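Local coordinates for protein peptidoglycan glycosyltransferase (Atopobium parvulum, PDB 4OVD) that is a penicillin-binding protein that joins a dimerisation domain to a transpeptidase domain of the penicillin-binding family, at residues Ile290-Val299 / Lys490-Glu499; Phe376-Ile384 / Leu414-Ala424. All blocks are in the same frame, centred on the assembly; numbering follows the deposited sequence.

Interaction 1: residues Ile290-Val299 / Lys490-Glu499; sequences IYEPGSVFKV and KTGTGQQVVE
S295 and T493 meet where two signature sequences of the penicillin-binding transpeptidase fold come together: the SXXK motif, here S295-V296-F297-K298, and the KTG motif K490-T491-G492 on strand 487-495. The backbone N of T493 donates to S295 OG at 3.0 Å, and a chi1 of 49°, which holds OG between the serine's own N and carbonyl carbon, turns the hydroxyl to that strand. The backbone bond from S295 N to T493 O is weak, at 3.5 Å. Farther along, E292 and Q495 form a single antiparallel, hydrogen-bonded bridge. E292 N reaches Q495 O at 3.0 Å, and Q495 N returns to E292 O at 2.9 Å. The E292 carboxylate is satisfied separately, by Y504 OH and G413 N. K490 is bent at chi2 and chi4, which curls its NZ back to the backbone of its own strand, 2.9 Å from T491 O. K490 NZ also bonds S351 OG, a partner it shares with K298 NZ, which in addition meets N353 OD1. Beyond the bridge, a water accepts from V497 N at 3.0 Å and donates to I290 O at 2.7 Å.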
loop_
_atom_site.group_PDB
_atom_site.type_symbol
_atom_site.label_atom_id
_atom_site.label_comp_id
_atom_site.label_asym_id
_atom_site.label_seq_id
_atom_site.Cartn_x
_atom_site.Cartn_y
_atom_site.Cartn_z
ATOM N N ILE A 290 9.922 -3.802 4.152
ATOM C CA ILE A 290 10.182 -2.365 4.245
ATOM C C ILE A 290 11.197 -1.994 3.193
ATOM O O ILE A 290 12.031 -2.819 2.774
ATOM C CB ILE A 290 10.673 -1.907 5.603
ATOM C CG1 ILE A 290 12.038 -2.479 5.944
ATOM C CG2 ILE A 290 9.649 -2.289 6.709
ATOM C CD1 ILE A 290 12.510 -1.955 7.325
ATOM N N TYR A 291 11.037 -0.761 2.729
ATOM C CA TYR A 291 11.823 -0.215 1.656
ATOM C C TYR A 291 12.047 1.243 1.948
ATOM O O TYR A 291 11.294 1.831 2.737
ATOM C CB TYR A 291 10.979 -0.257 0.355
ATOM C CG TYR A 291 10.622 -1.653 -0.049
ATOM C CD1 TYR A 291 11.520 -2.449 -0.771
ATOM C CD2 TYR A 291 9.409 -2.190 0.290
ATOM C CE1 TYR A 291 11.220 -3.753 -1.089
ATOM C CE2 TYR A 291 9.086 -3.511 -0.036
ATOM C CZ TYR A 291 9.983 -4.274 -0.745
ATOM O OH TYR A 291 9.651 -5.582 -1.025
ATOM N N GLU A 292 13.052 1.830 1.304
ATOM C CA GLU A 292 13.250 3.297 1.354
ATOM C C GLU A 292 12.252 3.736 0.285
ATOM O O GLU A 292 12.363 3.322 -0.854
ATOM C CB GLU A 292 14.675 3.663 1.011
ATOM C CG GLU A 292 14.929 5.089 1.223
ATOM C CD GLU A 292 16.365 5.444 1.007
ATOM O OE1 GLU A 292 16.798 5.503 -0.161
ATOM O OE2 GLU A 292 16.991 5.790 2.007
ATOM N N PRO A 293 11.219 4.506 0.686
ATOM C CA PRO A 293 10.129 4.826 -0.201
ATOM C C PRO A 293 10.515 5.682 -1.354
ATOM O O PRO A 293 9.967 5.490 -2.432
ATOM C CB PRO A 293 9.103 5.508 0.721
ATOM C CG PRO A 293 9.891 6.037 1.843
ATOM C CD PRO A 293 10.994 5.046 2.043
ATOM N N GLY A 294 11.465 6.593 -1.190
ATOM C CA GLY A 294 11.783 7.372 -2.358
ATOM C C GLY A 294 10.708 8.401 -2.721
ATOM O O GLY A 294 9.856 8.784 -1.898
ATOM N N SER A 295 10.682 8.750 -3.992
ATOM C CA SER A 295 9.892 9.874 -4.474
ATOM C C SER A 295 8.398 9.831 -4.310
ATOM O O SER A 295 7.755 10.873 -4.258
ATOM C CB SER A 295 10.416 10.291 -5.869
ATOM O OG SER A 295 10.532 9.175 -6.665
ATOM N N VAL A 296 7.825 8.641 -4.130
ATOM C CA VAL A 296 6.395 8.570 -3.887
ATOM C C VAL A 296 6.083 9.288 -2.515
ATOM O O VAL A 296 4.942 9.748 -2.221
ATOM C CB VAL A 296 6.055 7.055 -4.029
ATOM C CG1 VAL A 296 6.283 6.285 -2.750
ATOM C CG2 VAL A 296 4.712 6.809 -4.586
ATOM N N PHE A 297 7.095 9.480 -1.689
ATOM C CA PHE A 297 6.897 10.118 -0.411
ATOM C C PHE A 297 6.684 11.667 -0.567
ATOM O O PHE A 297 6.236 12.330 0.380
ATOM C CB PHE A 297 8.138 9.915 0.415
ATOM C CG PHE A 297 7.921 10.027 1.902
ATOM C CD1 PHE A 297 7.274 9.003 2.567
ATOM C CD2 PHE A 297 8.308 11.175 2.617
ATOM C CE1 PHE A 297 7.059 9.090 3.932
ATOM C CE2 PHE A 297 8.043 11.276 3.941
ATOM C CZ PHE A 297 7.470 10.208 4.622
ATOM N N LYS A 298 7.019 12.243 -1.733
ATOM C CA LYS A 298 6.971 13.694 -1.874
ATOM C C LYS A 298 5.570 14.280 -1.703
ATOM O O LYS A 298 5.432 15.442 -1.462
ATOM C CB LYS A 298 7.554 14.117 -3.187
ATOM C CG LYS A 298 8.998 13.725 -3.300
ATOM C CD LYS A 298 9.569 14.146 -4.621
ATOM C CE LYS A 298 10.953 13.547 -4.796
ATOM N NZ LYS A 298 11.548 13.929 -6.061
ATOM N N VAL A 299 4.544 13.469 -1.836
ATOM C CA VAL A 299 3.160 13.903 -1.622
ATOM C C VAL A 299 2.935 14.212 -0.129
ATOM O O VAL A 299 2.169 15.112 0.234
ATOM C CB VAL A 299 2.259 12.784 -2.123
ATOM C CG1 VAL A 299 0.850 12.969 -1.599
ATOM C CG2 VAL A 299 2.306 12.775 -3.658
ATOM N N LYS A 490 1.469 9.704 -8.491
ATOM C CA LYS A 490 2.857 10.002 -8.330
ATOM C C LYS A 490 3.724 8.744 -8.544
ATOM O O LYS A 490 3.372 7.680 -8.050
ATOM C CB LYS A 490 3.108 10.520 -6.908
ATOM C CG LYS A 490 4.556 10.896 -6.699
ATOM C CD LYS A 490 4.932 12.188 -7.403
ATOM C CE LYS A 490 6.378 12.633 -7.145
ATOM N NZ LYS A 490 7.274 11.762 -7.931
ATOM N N THR A 491 4.812 8.918 -9.310
ATOM C CA THR A 491 5.802 7.907 -9.526
ATOM C C THR A 491 6.821 7.957 -8.397
ATOM O O THR A 491 6.970 8.930 -7.701
ATOM C CB THR A 491 6.548 8.149 -10.813
ATOM O OG1 THR A 491 6.975 9.519 -10.870
ATOM C CG2 THR A 491 5.654 7.857 -12.025
ATOM N N GLY A 492 7.502 6.854 -8.198
ATOM C CA GLY A 492 8.528 6.792 -7.236
ATOM C C GLY A 492 9.624 5.850 -7.653
ATOM O O GLY A 492 9.386 4.877 -8.324
ATOM N N THR A 493 10.829 6.205 -7.240
ATOM C CA THR A 493 11.975 5.414 -7.337
ATOM C C THR A 493 12.413 5.272 -5.880
ATOM O O THR A 493 12.752 6.273 -5.269
ATOM C CB THR A 493 13.112 6.118 -8.087
ATOM O OG1 THR A 493 12.684 6.374 -9.411
ATOM C CG2 THR A 493 14.333 5.202 -8.101
ATOM N N GLY A 494 12.346 4.056 -5.345
ATOM C CA GLY A 494 12.741 3.743 -4.004
ATOM C C GLY A 494 13.896 2.724 -3.968
ATOM O O GLY A 494 14.523 2.456 -4.976
ATOM N N GLN A 495 14.259 2.233 -2.791
ATOM C CA GLN A 495 15.348 1.292 -2.742
ATOM C C GLN A 495 15.132 0.144 -1.797
ATOM O O GLN A 495 14.441 0.237 -0.774
ATOM C CB GLN A 495 16.591 1.978 -2.228
ATOM C CG GLN A 495 17.134 3.158 -2.978
ATOM C CD GLN A 495 18.046 2.783 -4.099
ATOM O OE1 GLN A 495 18.645 1.686 -4.146
ATOM N NE2 GLN A 495 18.161 3.687 -5.025
ATOM N N GLN A 496 15.770 -0.955 -2.131
ATOM C CA GLN A 496 15.803 -2.091 -1.260
ATOM C C GLN A 496 16.730 -1.770 -0.064
ATOM O O GLN A 496 17.680 -0.994 -0.142
ATOM C CB GLN A 496 16.322 -3.316 -1.992
ATOM C CG GLN A 496 15.275 -3.724 -2.999
ATOM C CD GLN A 496 15.356 -5.165 -3.336
ATOM O OE1 GLN A 496 16.440 -5.689 -3.666
ATOM N NE2 GLN A 496 14.209 -5.840 -3.225
ATOM N N VAL A 497 16.443 -2.372 1.053
ATOM C CA VAL A 497 17.245 -2.105 2.269
ATOM C C VAL A 497 17.516 -3.360 3.040
ATOM O O VAL A 497 16.901 -4.382 2.777
ATOM C CB VAL A 497 16.474 -1.144 3.208
ATOM C CG1 VAL A 497 16.128 0.149 2.470
ATOM C CG2 VAL A 497 15.230 -1.766 3.804
ATOM N N VAL A 498 18.461 -3.298 3.980
ATOM C CA VAL A 498 18.736 -4.396 4.877
ATOM C C VAL A 498 17.495 -4.368 5.774
ATOM O O VAL A 498 17.234 -3.343 6.452
ATOM C CB VAL A 498 19.994 -4.124 5.678
ATOM C CG1 VAL A 498 20.189 -5.180 6.745
ATOM C CG2 VAL A 498 21.174 -4.010 4.717
ATOM N N GLU A 499 16.749 -5.473 5.797
ATOM C CA GLU A 499 15.460 -5.511 6.472
ATOM C C GLU A 499 15.422 -5.117 7.958
ATOM O O GLU A 499 14.547 -4.386 8.369
ATOM C CB GLU A 499 14.768 -6.859 6.252
ATOM C CG GLU A 499 15.417 -8.053 6.891
ATOM C CD GLU A 499 14.660 -9.348 6.611
ATOM O OE1 GLU A 499 13.415 -9.375 6.828
ATOM O OE2 GLU A 499 15.328 -10.338 6.201
HETATM O O HOH W 1 13.899 -3.912 1.120
#

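Interaction 2: residues Phe376-Ile384 / Leu414-Ala424; sequences FGIGHTTGI and LAIPFIQVIRA
Q420 and G379 show how one amide can tie an irregular loop to a helix. Segment 376-384 leaves helix 366-375 through a Schellman motif at G377 and runs straight into a type II beta turn from G377 to H380, while Q420 stands in the first turns of helix 418-429. From CB of Q420, a chi1 of -78° sets CG opposite the carbonyl carbon, and the chain then extends toward the turn. CG packs against T382 CG2 at 4.0 Å, and CD faces the carbonyl oxygen of H380. OE1 accepts from G379 N at 2.7 Å; the N-H points almost directly at it (172°), although the donor stands above the amide plane, 40° out of it. NE2 is held by T391 O. About one turn further along the helix, the extended side chain of R423 runs antiparallel to that of T382: CD lies 3.7 Å from T382 CG2, T382 O sits over one guanidinium face, and NH1 donates to a water 3.0 Å from H380 O. Where the loop begins, CD1 of the F376 ring touches A424 CB at 3.6 Å. Because OE1 is engaged as an acceptor and NE2 as a donor, the two ends of the Q420 amide are told apart chemically, which should fix the amide's rotation and tether the turn at G379 N.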
loop_
_atom_site.group_PDB
_atom_site.type_symbol
_atom_site.label_atom_id
_atom_site.label_comp_id
_atom_site.label_asym_id
_atom_site.label_seq_id
_atom_site.Cartn_x
_atom_site.Cartn_y
_atom_site.Cartn_z
ATOM N N PHE A 376 0.762 11.635 9.731
ATOM C CA PHE A 376 0.428 10.809 8.572
ATOM C C PHE A 376 0.584 9.311 8.833
ATOM O O PHE A 376 0.386 8.478 7.896
ATOM C CB PHE A 376 1.273 11.186 7.370
ATOM C CG PHE A 376 0.645 12.180 6.427
ATOM C CD1 PHE A 376 -0.304 11.748 5.516
ATOM C CD2 PHE A 376 1.037 13.513 6.387
ATOM C CE1 PHE A 376 -0.865 12.611 4.588
ATOM C CE2 PHE A 376 0.492 14.367 5.461
ATOM C CZ PHE A 376 -0.465 13.920 4.556
ATOM N N GLY A 377 0.963 8.949 10.059
ATOM C CA GLY A 377 1.119 7.521 10.423
ATOM C C GLY A 377 2.456 6.877 9.982
ATOM O O GLY A 377 2.636 5.662 10.114
ATOM N N ILE A 378 3.407 7.682 9.523
ATOM C CA ILE A 378 4.670 7.130 9.019
ATOM C C ILE A 378 5.450 6.614 10.178
ATOM O O ILE A 378 5.656 7.329 11.119
ATOM C CB ILE A 378 5.462 8.167 8.244
ATOM C CG1 ILE A 378 4.625 8.701 7.082
ATOM C CG2 ILE A 378 6.752 7.538 7.719
ATOM C CD1 ILE A 378 4.015 7.602 6.219
ATOM N N GLY A 379 5.853 5.337 10.134
ATOM C CA GLY A 379 6.520 4.748 11.256
ATOM C C GLY A 379 5.555 4.145 12.263
ATOM O O GLY A 379 5.961 3.796 13.332
ATOM N N HIS A 380 4.274 4.028 11.929
ATOM C CA HIS A 380 3.281 3.439 12.817
ATOM C C HIS A 380 2.531 2.416 12.012
ATOM O O HIS A 380 2.270 2.626 10.817
ATOM C CB HIS A 380 2.263 4.500 13.277
ATOM C CG HIS A 380 2.854 5.580 14.113
ATOM N ND1 HIS A 380 2.782 5.574 15.487
ATOM C CD2 HIS A 380 3.519 6.711 13.774
ATOM C CE1 HIS A 380 3.370 6.661 15.958
ATOM N NE2 HIS A 380 3.832 7.362 14.938
ATOM N N THR A 381 2.114 1.345 12.639
ATOM C CA THR A 381 1.362 0.336 11.897
ATOM C C THR A 381 0.054 0.982 11.429
ATOM O O THR A 381 -0.465 1.882 12.021
ATOM C CB THR A 381 1.113 -0.906 12.786
ATOM O OG1 THR A 381 0.716 -0.449 14.076
ATOM C CG2 THR A 381 2.380 -1.688 12.960
ATOM N N THR A 382 -0.461 0.530 10.320
ATOM C CA THR A 382 -1.631 1.068 9.781
ATOM C C THR A 382 -2.878 0.525 10.397
ATOM O O THR A 382 -3.886 1.109 10.257
ATOM C CB THR A 382 -1.692 0.747 8.282
ATOM O OG1 THR A 382 -1.692 -0.673 8.074
ATOM C CG2 THR A 382 -0.496 1.357 7.605
ATOM N N GLY A 383 -2.810 -0.623 11.037
ATOM C CA GLY A 383 -4.003 -1.230 11.596
ATOM C C GLY A 383 -4.594 -2.235 10.624
ATOM O O GLY A 383 -5.625 -2.763 10.889
ATOM N N ILE A 384 -3.963 -2.472 9.472
ATOM C CA ILE A 384 -4.493 -3.438 8.477
ATOM C C ILE A 384 -4.688 -4.819 9.128
ATOM O O ILE A 384 -3.925 -5.235 10.042
ATOM C CB ILE A 384 -3.587 -3.539 7.224
ATOM C CG1 ILE A 384 -4.161 -4.502 6.175
ATOM C CG2 ILE A 384 -2.168 -3.988 7.617
ATOM C CD1 ILE A 384 -3.562 -4.334 4.834
ATOM N N LEU A 414 14.652 6.663 5.670
ATOM C CA LEU A 414 13.675 5.913 6.433
ATOM C C LEU A 414 13.313 4.703 5.605
ATOM O O LEU A 414 13.470 4.709 4.417
ATOM C CB LEU A 414 12.379 6.664 6.699
ATOM C CG LEU A 414 11.595 7.565 5.737
ATOM C CD1 LEU A 414 11.968 7.649 4.303
ATOM C CD2 LEU A 414 10.088 7.593 5.976
ATOM N N ALA A 415 12.739 3.709 6.248
ATOM C CA ALA A 415 12.345 2.507 5.556
ATOM C C ALA A 415 11.039 2.097 6.170
ATOM O O ALA A 415 10.929 1.851 7.432
ATOM C CB ALA A 415 13.398 1.451 5.768
ATOM N N ILE A 416 10.054 1.930 5.292
ATOM C CA ILE A 416 8.714 1.598 5.693
ATOM C C ILE A 416 8.054 0.694 4.686
ATOM O O ILE A 416 8.473 0.632 3.547
ATOM C CB ILE A 416 7.873 2.889 5.813
ATOM C CG1 ILE A 416 7.830 3.613 4.475
ATOM C CG2 ILE A 416 8.397 3.722 6.973
ATOM C CD1 ILE A 416 7.179 5.005 4.447
ATOM N N PRO A 417 7.010 -0.001 5.103
ATOM C CA PRO A 417 6.279 -0.803 4.166
ATOM C C PRO A 417 5.453 0.146 3.356
ATOM O O PRO A 417 4.992 1.169 3.903
ATOM C CB PRO A 417 5.357 -1.652 5.070
ATOM C CG PRO A 417 5.216 -0.871 6.306
ATOM C CD PRO A 417 6.492 -0.130 6.480
ATOM N N PHE A 418 5.182 -0.207 2.106
ATOM C CA PHE A 418 4.419 0.651 1.234
ATOM C C PHE A 418 2.968 0.858 1.698
ATOM O O PHE A 418 2.361 1.872 1.379
ATOM C CB PHE A 418 4.503 0.245 -0.215
ATOM C CG PHE A 418 5.786 0.696 -0.891
ATOM C CD1 PHE A 418 5.994 2.020 -1.206
ATOM C CD2 PHE A 418 6.758 -0.218 -1.207
ATOM C CE1 PHE A 418 7.181 2.448 -1.792
ATOM C CE2 PHE A 418 7.966 0.206 -1.726
ATOM C CZ PHE A 418 8.179 1.517 -2.039
ATOM N N ILE A 419 2.449 -0.063 2.511
ATOM C CA ILE A 419 1.102 0.085 3.036
ATOM C C ILE A 419 0.966 1.397 3.859
ATOM O O ILE A 419 -0.120 2.028 3.900
ATOM C CB ILE A 419 0.645 -1.155 3.838
ATOM C CG1 ILE A 419 -0.894 -1.139 4.036
ATOM C CG2 ILE A 419 1.391 -1.236 5.145
ATOM C CD1 ILE A 419 -1.725 -1.257 2.738
ATOM N N GLN A 420 2.076 1.886 4.393
ATOM C CA GLN A 420 2.054 3.145 5.109
ATOM C C GLN A 420 1.919 4.323 4.144
ATOM O O GLN A 420 1.267 5.344 4.435
ATOM C CB GLN A 420 3.331 3.304 5.926
ATOM C CG GLN A 420 3.308 2.490 7.205
ATOM C CD GLN A 420 4.495 2.748 8.089
ATOM O OE1 GLN A 420 5.200 3.800 7.979
ATOM N NE2 GLN A 420 4.723 1.819 9.010
ATOM N N VAL A 421 2.529 4.171 2.980
ATOM C CA VAL A 421 2.458 5.204 1.960
ATOM C C VAL A 421 1.055 5.240 1.429
ATOM O O VAL A 421 0.461 6.317 1.271
ATOM C CB VAL A 421 3.444 4.958 0.820
ATOM C CG1 VAL A 421 3.291 6.032 -0.233
ATOM C CG2 VAL A 421 4.875 4.932 1.375
ATOM N N ILE A 422 0.520 4.063 1.135
ATOM C CA ILE A 422 -0.819 3.948 0.636
ATOM C C ILE A 422 -1.768 4.580 1.618
ATOM O O ILE A 422 -2.611 5.387 1.254
ATOM C CB ILE A 422 -1.152 2.462 0.406
ATOM C CG1 ILE A 422 -0.283 1.897 -0.743
ATOM C CG2 ILE A 422 -2.603 2.284 0.115
ATOM C CD1 ILE A 422 -0.431 0.430 -0.936
ATOM N N ARG A 423 -1.595 4.271 2.881
ATOM C CA ARG A 423 -2.481 4.802 3.879
ATOM C C ARG A 423 -2.388 6.336 3.889
ATOM O O ARG A 423 -3.393 7.039 3.981
ATOM C CB ARG A 423 -2.180 4.218 5.239
ATOM C CG ARG A 423 -3.117 4.733 6.297
ATOM C CD ARG A 423 -2.755 4.267 7.684
ATOM N NE ARG A 423 -3.755 4.798 8.617
ATOM C CZ ARG A 423 -3.522 5.073 9.892
ATOM N NH1 ARG A 423 -2.298 4.949 10.416
ATOM N NH2 ARG A 423 -4.508 5.537 10.638
ATOM N N ALA A 424 -1.189 6.873 3.813
ATOM C CA ALA A 424 -1.046 8.321 3.798
ATOM C C ALA A 424 -1.773 8.938 2.615
ATOM O O ALA A 424 -2.493 9.933 2.806
ATOM C CB ALA A 424 0.422 8.706 3.760
HETATM O O HOH W 2 0.573 5.793 7.200
HETATM O O HOH W 3 0.167 4.041 9.170
#

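Interaction 2 is nested within the chain loop that interaction 1 closes, and their centres lie about 12 Å apart. They touch directly: Y291 O and I416 N, 2.8 Å apart, probably form a hydrogen bond, which helps place residues 291-293 in contact with both strand 487-495 and the run leading into helix 418-429. Beside that link the rings of Y291 and F418 meet, with Y291 CD2 3.4 Å from F418 CE2, and E292 CG packs on L414 O at 3.5 Å. The SXXK and KTG motifs belong to interaction 1, where the side chain of T491 approaches a bound calcium ion to about 3 Å; interaction 2 packs the 376-384 loop onto helix 418-429, which V296, V299 and K490 also touch.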